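Pili retraction protein PilT (PDB 5FL3) probably binds and hydrolyses ATP as a retraction motor of bacterial pili, a member of the GSP E secretion ATPase family. Local coordinates at residues 139-144 / 239-244; 274-279 / 289-294. One frame throughout, in Å; residues are numbered along the deposited sequence.

In the fold
Interaction 1 (139-144 with 239-244) and interaction 2 (274-279 with 289-294) come one after the other in the sequence, with centres about 8 Å apart. Both hang on one mixed sheet: strands 134-139 and 233-238 run into the loops of interaction 1, while strands 270-280 and 287-295 form the edge hairpin of interaction 2. Strand 270-280 lies directly beside strand 134-139, and a probable hydrogen bond from Gln276 N to Thr139 O (2.9 Å) joins the two contacts there. ADP is touched by both: interaction 1 supplies backbone amides to its beta-phosphate, and interaction 2 supplies leucines to its adenine end, so the two contacts line opposite ends of the bound ADP.

Interaction 1: 139-144 / 239-244; sequences TGPTGS and HTLDAW. With ADP (adenosine-5'-diphosphate), chain B.
Thr139 meets Thr240 through all three of its side-chain atoms. Its CB lies 3.2 Å from Thr240 O, and its methyl CG2 lies 4.0 Å from Thr240 OG1, whose own polar partner is Thr246 OG1. At the tip, Thr139 OG1 donates a 2.7 Å hydrogen bond to Thr240 O. A chi1 of 81° sets this hydroxyl between the backbone N and the carbonyl carbon, and from there it reaches the acceptor from a direction tilted 31° out of the carbonyl plane. Ser275 OG is a second hydrogen-bonding partner of the same hydroxyl.

One residue on, Gly140 O receives a CA-H...O contact from His239 CA at 3.4 Å and also takes a hydrogen bond from Lys146 NZ. Gly140 is the first residue of the P-loop (Walker A motif, GPTGSGKS) between strand 134-139 and helix 146-160. Pro141 then crosses Leu241 at about a right angle, ring atom CD to methyl CD1 at 4.0 Å. The type II turn from Pro141 to Ser144 is bridged by Ser144 OG, which donates to Pro141 O at 2.6 Å. That turn directs two amides at the beta-phosphate of ADP: Gly143 N gives O1B a fairly straight bond, 2.8 Å with 163° at the hydrogen, while Ser144 N serves O2B at 2.9 Å. Away from the nucleotide, Asp242 is the N-cap of helix 243-251, and its OD2 forms a salt bridge with Arg245 NH1.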
loop_
_atom_site.group_PDB
_atom_site.type_symbol
_atom_site.label_atom_id
_atom_site.label_comp_id
_atom_site.label_asym_id
_atom_site.label_seq_id
_atom_site.Cartn_x
_atom_site.Cartn_y
_atom_site.Cartn_z
ATOM N N THR A 139 -0.807 -7.352 1.154
ATOM C CA THR A 139 0.641 -7.583 1.301
ATOM C C THR A 139 1.430 -7.479 -0.008
ATOM O O THR A 139 0.865 -7.552 -1.108
ATOM C CB THR A 139 0.945 -8.967 1.910
ATOM O OG1 THR A 139 0.863 -9.972 0.890
ATOM C CG2 THR A 139 -0.034 -9.300 3.020
ATOM N N GLY A 140 2.745 -7.334 0.122
ATOM C CA GLY A 140 3.609 -7.151 -1.027
ATOM C C GLY A 140 4.743 -6.187 -0.698
ATOM O O GLY A 140 4.678 -5.456 0.295
ATOM N N PRO A 141 5.807 -6.182 -1.513
ATOM C CA PRO A 141 6.904 -5.263 -1.185
ATOM C C PRO A 141 6.577 -3.832 -1.620
ATOM O O PRO A 141 5.599 -3.644 -2.336
ATOM C CB PRO A 141 8.082 -5.841 -1.975
ATOM C CG PRO A 141 7.432 -6.480 -3.175
ATOM C CD PRO A 141 6.098 -7.010 -2.703
ATOM N N THR A 142 7.364 -2.851 -1.187
ATOM C CA THR A 142 7.199 -1.471 -1.655
ATOM C C THR A 142 6.899 -1.403 -3.135
ATOM O O THR A 142 7.574 -2.046 -3.923
ATOM C CB THR A 142 8.447 -0.626 -1.410
ATOM O OG1 THR A 142 8.671 -0.515 -0.006
ATOM C CG2 THR A 142 8.264 0.767 -2.004
ATOM N N GLY A 143 5.888 -0.626 -3.507
ATOM C CA GLY A 143 5.597 -0.399 -4.904
ATOM C C GLY A 143 4.641 -1.406 -5.491
ATOM O O GLY A 143 4.545 -1.538 -6.706
ATOM N N SER A 144 3.912 -2.106 -4.630
ATOM C CA SER A 144 2.987 -3.141 -5.075
ATOM C C SER A 144 1.548 -2.655 -5.172
ATOM O O SER A 144 0.659 -3.429 -5.527
ATOM C CB SER A 144 3.045 -4.337 -4.132
ATOM O OG SER A 144 4.318 -4.963 -4.218
ATOM N N HIS A 239 4.903 -7.032 4.256
ATOM C CA HIS A 239 5.805 -7.003 3.105
ATOM C C HIS A 239 5.829 -8.303 2.311
ATOM O O HIS A 239 6.484 -8.389 1.266
ATOM C CB HIS A 239 7.206 -6.726 3.593
ATOM C CG HIS A 239 7.661 -7.713 4.626
ATOM N ND1 HIS A 239 7.286 -7.628 5.954
ATOM C CD2 HIS A 239 8.413 -8.836 4.519
ATOM C CE1 HIS A 239 7.814 -8.636 6.621
ATOM N NE2 HIS A 239 8.502 -9.385 5.775
ATOM N N THR A 240 5.127 -9.308 2.822
ATOM C CA THR A 240 5.221 -10.679 2.324
ATOM C C THR A 240 4.547 -10.944 0.979
ATOM O O THR A 240 3.539 -10.329 0.644
ATOM C CB THR A 240 4.638 -11.635 3.343
ATOM O OG1 THR A 240 3.416 -11.077 3.833
ATOM C CG2 THR A 240 5.610 -11.796 4.493
ATOM N N LEU A 241 5.100 -11.899 0.239
ATOM C CA LEU A 241 4.837 -12.051 -1.195
ATOM C C LEU A 241 3.506 -12.715 -1.499
ATOM O O LEU A 241 2.876 -12.395 -2.513
ATOM C CB LEU A 241 5.960 -12.851 -1.869
ATOM C CG LEU A 241 7.381 -12.287 -1.912
ATOM C CD1 LEU A 241 7.350 -10.844 -2.411
ATOM C CD2 LEU A 241 8.122 -12.429 -0.544
ATOM N N ASP A 242 3.080 -13.643 -0.647
ATOM C CA ASP A 242 1.799 -14.327 -0.861
ATOM C C ASP A 242 1.149 -14.704 0.454
ATOM O O ASP A 242 1.652 -14.351 1.516
ATOM C CB ASP A 242 1.983 -15.580 -1.731
ATOM C CG ASP A 242 3.113 -16.481 -1.245
ATOM O OD1 ASP A 242 3.536 -16.389 -0.063
ATOM O OD2 ASP A 242 3.588 -17.295 -2.068
ATOM N N ALA A 243 0.046 -15.441 0.384
ATOM C CA ALA A 243 -0.698 -15.809 1.584
ATOM C C ALA A 243 0.110 -16.735 2.494
ATOM O O ALA A 243 0.229 -16.490 3.691
ATOM C CB ALA A 243 -2.017 -16.451 1.207
ATOM N N TRP A 244 0.665 -17.793 1.923
ATOM C CA TRP A 244 1.513 -18.707 2.677
ATOM C C TRP A 244 2.586 -17.966 3.500
ATOM O O TRP A 244 2.660 -18.128 4.714
ATOM C CB TRP A 244 2.151 -19.708 1.715
ATOM C CG TRP A 244 3.276 -20.505 2.301
ATOM C CD1 TRP A 244 4.604 -20.393 1.994
ATOM C CD2 TRP A 244 3.177 -21.539 3.297
ATOM N NE1 TRP A 244 5.338 -21.286 2.740
ATOM C CE2 TRP A 244 4.490 -22.003 3.545
ATOM C CE3 TRP A 244 2.113 -22.116 3.998
ATOM C CZ2 TRP A 244 4.764 -23.015 4.467
ATOM C CZ3 TRP A 244 2.385 -23.114 4.907
ATOM C CH2 TRP A 244 3.704 -23.557 5.134
HETATM P PB ADP B . 2.811 0.364 -1.996
HETATM O O1B ADP B . 4.201 0.977 -1.909
HETATM O O2B ADP B . 2.809 -1.148 -2.078
HETATM O O3B ADP B . 1.821 0.904 -0.990
HETATM P PA ADP B . 1.488 2.193 -3.836
HETATM O O1A ADP B . 2.286 3.343 -3.248
HETATM O O2A ADP B . -0.026 2.117 -3.663
HETATM O O3A ADP B . 2.220 0.802 -3.432
HETATM O "O5'" ADP B . 1.744 2.141 -5.426
HETATM C "C5'" ADP B . 2.970 2.541 -6.041
HETATM C "C4'" ADP B . 2.620 3.035 -7.447
HETATM O "O4'" ADP B . 1.868 2.037 -8.146
HETATM C "C3'" ADP B . 1.779 4.305 -7.425
HETATM O "O3'" ADP B . 2.422 5.230 -8.303
HETATM C "C2'" ADP B . 0.401 3.894 -7.937
HETATM O "O2'" ADP B . -0.172 4.849 -8.835
HETATM C "C1'" ADP B . 0.645 2.581 -8.669
HETATM N N9 ADP B . -0.468 1.602 -8.485
HETATM C C8 ADP B . -1.095 1.328 -7.319
HETATM N N7 ADP B . -2.060 0.381 -7.471
HETATM C C5 ADP B . -2.065 0.031 -8.776
HETATM C C6 ADP B . -2.835 -0.914 -9.621
HETATM N N6 ADP B . -3.800 -1.681 -9.067
HETATM N N1 ADP B . -2.521 -0.981 -10.952
HETATM C C2 ADP B . -1.551 -0.220 -11.502
HETATM N N3 ADP B . -0.811 0.658 -10.791
HETATM C C4 ADP B . -1.015 0.832 -9.449
#

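Interaction 2: 274-279 / 289-294; sequences LSQRLL and LALEIL. With ADP (adenosine-5'-diphosphate), chain B.
Leu274, Leu291 and Ile293 form an apolar cluster on one face of an antiparallel beta hairpin, strands 270-280 and 287-295, at the edge of the mixed nucleotide-binding sheet. Leu274 CD2 touches Ile293 CG1 at 3.6 Å, the two side chains lying side by side, and crosses to Leu291 CD1 at 3.7 Å; Met125 and Leu128 of helix 122-130 also pack on Leu274. Further along this face, with CG anti to the backbone N (chi1 179°) and chi2 near 59°, Leu289 turns CD1 to 3.5 Å from Gln276 CB. Gln276 CG sits 3.7 Å from CD1 of both Leu289 and Leu291, so an alanine here would probably open a gap between those two methyls. Next comes Leu278, whose CD1 lies 3.5 Å from ADP O4' while CD2 packs against the adenine.

The backbone is pinned at two hydrogen-bonded pairs, Ser275 with Glu292 and Arg277 with Ala290, each giving two N-H...O bonds; Ala290 N to Arg277 O measures 2.8 Å. On the opposite face the side chains are more polar. Arg277 NH1 bonds Ala349 O, and the Glu292 carboxylate takes Phe328 N on OE1 and Ala243 N on OE2.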
loop_
_atom_site.group_PDB
_atom_site.type_symbol
_atom_site.label_atom_id
_atom_site.label_comp_id
_atom_site.label_asym_id
_atom_site.label_seq_id
_atom_site.Cartn_x
_atom_site.Cartn_y
_atom_site.Cartn_z
ATOM N N LEU A 274 -4.847 -10.143 0.594
ATOM C CA LEU A 274 -4.672 -9.737 -0.784
ATOM C C LEU A 274 -3.207 -9.457 -1.086
ATOM O O LEU A 274 -2.717 -8.361 -0.826
ATOM C CB LEU A 274 -5.511 -8.498 -1.072
ATOM C CG LEU A 274 -7.022 -8.721 -1.018
ATOM C CD1 LEU A 274 -7.773 -7.447 -0.690
ATOM C CD2 LEU A 274 -7.470 -9.255 -2.355
ATOM N N SER A 275 -2.503 -10.442 -1.634
ATOM C CA SER A 275 -1.089 -10.267 -1.946
ATOM C C SER A 275 -0.933 -9.745 -3.358
ATOM O O SER A 275 -1.555 -10.236 -4.277
ATOM C CB SER A 275 -0.330 -11.570 -1.762
ATOM O OG SER A 275 -0.346 -11.960 -0.405
ATOM N N GLN A 276 -0.111 -8.719 -3.519
ATOM C CA GLN A 276 -0.087 -7.976 -4.758
ATOM C C GLN A 276 1.306 -7.870 -5.345
ATOM O O GLN A 276 2.294 -7.810 -4.622
ATOM C CB GLN A 276 -0.662 -6.582 -4.535
ATOM C CG GLN A 276 -2.126 -6.615 -4.168
ATOM C CD GLN A 276 -2.733 -5.245 -4.071
ATOM O OE1 GLN A 276 -2.109 -4.241 -4.423
ATOM N NE2 GLN A 276 -3.950 -5.189 -3.594
ATOM N N ARG A 277 1.355 -7.848 -6.673
ATOM C CA ARG A 277 2.571 -7.591 -7.420
ATOM C C ARG A 277 2.155 -6.736 -8.614
ATOM O O ARG A 277 1.119 -6.988 -9.205
ATOM C CB ARG A 277 3.230 -8.909 -7.847
ATOM C CG ARG A 277 4.688 -8.829 -8.226
ATOM C CD ARG A 277 5.594 -9.238 -7.049
ATOM N NE ARG A 277 5.038 -10.298 -6.188
ATOM C CZ ARG A 277 5.088 -11.612 -6.438
ATOM N NH1 ARG A 277 5.635 -12.085 -7.561
ATOM N NH2 ARG A 277 4.564 -12.464 -5.560
ATOM N N LEU A 278 2.926 -5.701 -8.931
ATOM C CA LEU A 278 2.645 -4.869 -10.102
ATOM C C LEU A 278 3.604 -5.196 -11.240
ATOM O O LEU A 278 4.801 -4.928 -11.132
ATOM C CB LEU A 278 2.751 -3.385 -9.762
ATOM C CG LEU A 278 1.570 -2.832 -8.985
ATOM C CD1 LEU A 278 1.815 -1.391 -8.586
ATOM C CD2 LEU A 278 0.345 -2.954 -9.853
ATOM N N LEU A 279 3.079 -5.773 -12.322
ATOM C CA LEU A 279 3.907 -6.211 -13.448
ATOM C C LEU A 279 3.771 -5.267 -14.623
ATOM O O LEU A 279 2.692 -4.690 -14.834
ATOM C CB LEU A 279 3.530 -7.620 -13.897
ATOM C CG LEU A 279 3.551 -8.739 -12.854
ATOM C CD1 LEU A 279 3.709 -10.062 -13.572
ATOM C CD2 LEU A 279 4.652 -8.556 -11.853
ATOM N N LEU A 289 -2.027 -5.336 -12.197
ATOM C CA LEU A 289 -1.957 -5.982 -10.900
ATOM C C LEU A 289 -2.085 -7.501 -11.002
ATOM O O LEU A 289 -3.042 -8.034 -11.571
ATOM C CB LEU A 289 -3.036 -5.416 -9.966
ATOM C CG LEU A 289 -3.139 -5.985 -8.540
ATOM C CD1 LEU A 289 -1.848 -5.814 -7.761
ATOM C CD2 LEU A 289 -4.285 -5.328 -7.781
ATOM N N ALA A 290 -1.092 -8.184 -10.454
ATOM C CA ALA A 290 -1.162 -9.610 -10.210
ATOM C C ALA A 290 -1.615 -9.768 -8.775
ATOM O O ALA A 290 -0.993 -9.207 -7.873
ATOM C CB ALA A 290 0.180 -10.272 -10.434
ATOM N N LEU A 291 -2.680 -10.536 -8.559
ATOM C CA LEU A 291 -3.355 -10.550 -7.270
ATOM C C LEU A 291 -3.735 -11.960 -6.839
ATOM O O LEU A 291 -4.357 -12.718 -7.607
ATOM C CB LEU A 291 -4.590 -9.652 -7.334
ATOM C CG LEU A 291 -5.495 -9.671 -6.117
ATOM C CD1 LEU A 291 -4.729 -9.195 -4.885
ATOM C CD2 LEU A 291 -6.711 -8.805 -6.354
ATOM N N GLU A 292 -3.308 -12.320 -5.628
ATOM C CA GLU A 292 -3.692 -13.581 -4.994
ATOM C C GLU A 292 -4.648 -13.294 -3.834
ATOM O O GLU A 292 -4.364 -12.428 -3.004
ATOM C CB GLU A 292 -2.468 -14.335 -4.503
ATOM C CG GLU A 292 -2.766 -15.574 -3.714
ATOM C CD GLU A 292 -1.496 -16.343 -3.421
ATOM O OE1 GLU A 292 -0.778 -16.649 -4.392
ATOM O OE2 GLU A 292 -1.201 -16.640 -2.240
ATOM N N ILE A 293 -5.765 -14.026 -3.781
ATOM C CA ILE A 293 -6.794 -13.830 -2.756
ATOM C C ILE A 293 -7.005 -15.060 -1.887
ATOM O O ILE A 293 -7.428 -16.106 -2.377
ATOM C CB ILE A 293 -8.141 -13.451 -3.392
ATOM C CG1 ILE A 293 -7.951 -12.265 -4.341
ATOM C CG2 ILE A 293 -9.186 -13.134 -2.350
ATOM C CD1 ILE A 293 -9.188 -11.880 -5.100
ATOM N N LEU A 294 -6.702 -14.928 -0.593
ATOM C CA LEU A 294 -7.119 -15.916 0.396
ATOM C C LEU A 294 -8.299 -15.385 1.187
ATOM O O LEU A 294 -8.186 -14.370 1.860
ATOM C CB LEU A 294 -5.973 -16.274 1.339
ATOM C CG LEU A 294 -6.363 -17.159 2.524
ATOM C CD1 LEU A 294 -7.076 -18.392 2.022
ATOM C CD2 LEU A 294 -5.159 -17.566 3.343
HETATM P PB ADP B . 2.811 0.364 -1.996
HETATM O O1B ADP B . 4.201 0.977 -1.909
HETATM O O2B ADP B . 2.809 -1.148 -2.078
HETATM O O3B ADP B . 1.821 0.904 -0.990
HETATM P PA ADP B . 1.488 2.193 -3.836
HETATM O O1A ADP B . 2.286 3.343 -3.248
HETATM O O2A ADP B . -0.026 2.117 -3.663
HETATM O O3A ADP B . 2.220 0.802 -3.432
HETATM O "O5'" ADP B . 1.744 2.141 -5.426
HETATM C "C5'" ADP B . 2.970 2.541 -6.041
HETATM C "C4'" ADP B . 2.620 3.035 -7.447
HETATM O "O4'" ADP B . 1.868 2.037 -8.146
HETATM C "C3'" ADP B . 1.779 4.305 -7.425
HETATM O "O3'" ADP B . 2.422 5.230 -8.303
HETATM C "C2'" ADP B . 0.401 3.894 -7.937
HETATM O "O2'" ADP B . -0.172 4.849 -8.835
HETATM C "C1'" ADP B . 0.645 2.581 -8.669
HETATM N N9 ADP B . -0.468 1.602 -8.485
HETATM C C8 ADP B . -1.095 1.328 -7.319
HETATM N N7 ADP B . -2.060 0.381 -7.471
HETATM C C5 ADP B . -2.065 0.031 -8.776
HETATM C C6 ADP B . -2.835 -0.914 -9.621
HETATM N N6 ADP B . -3.800 -1.681 -9.067
HETATM N N1 ADP B . -2.521 -0.981 -10.952
HETATM C C2 ADP B . -1.551 -0.220 -11.502
HETATM N N3 ADP B . -0.811 0.658 -10.791
HETATM C C4 ADP B . -1.015 0.832 -9.449
#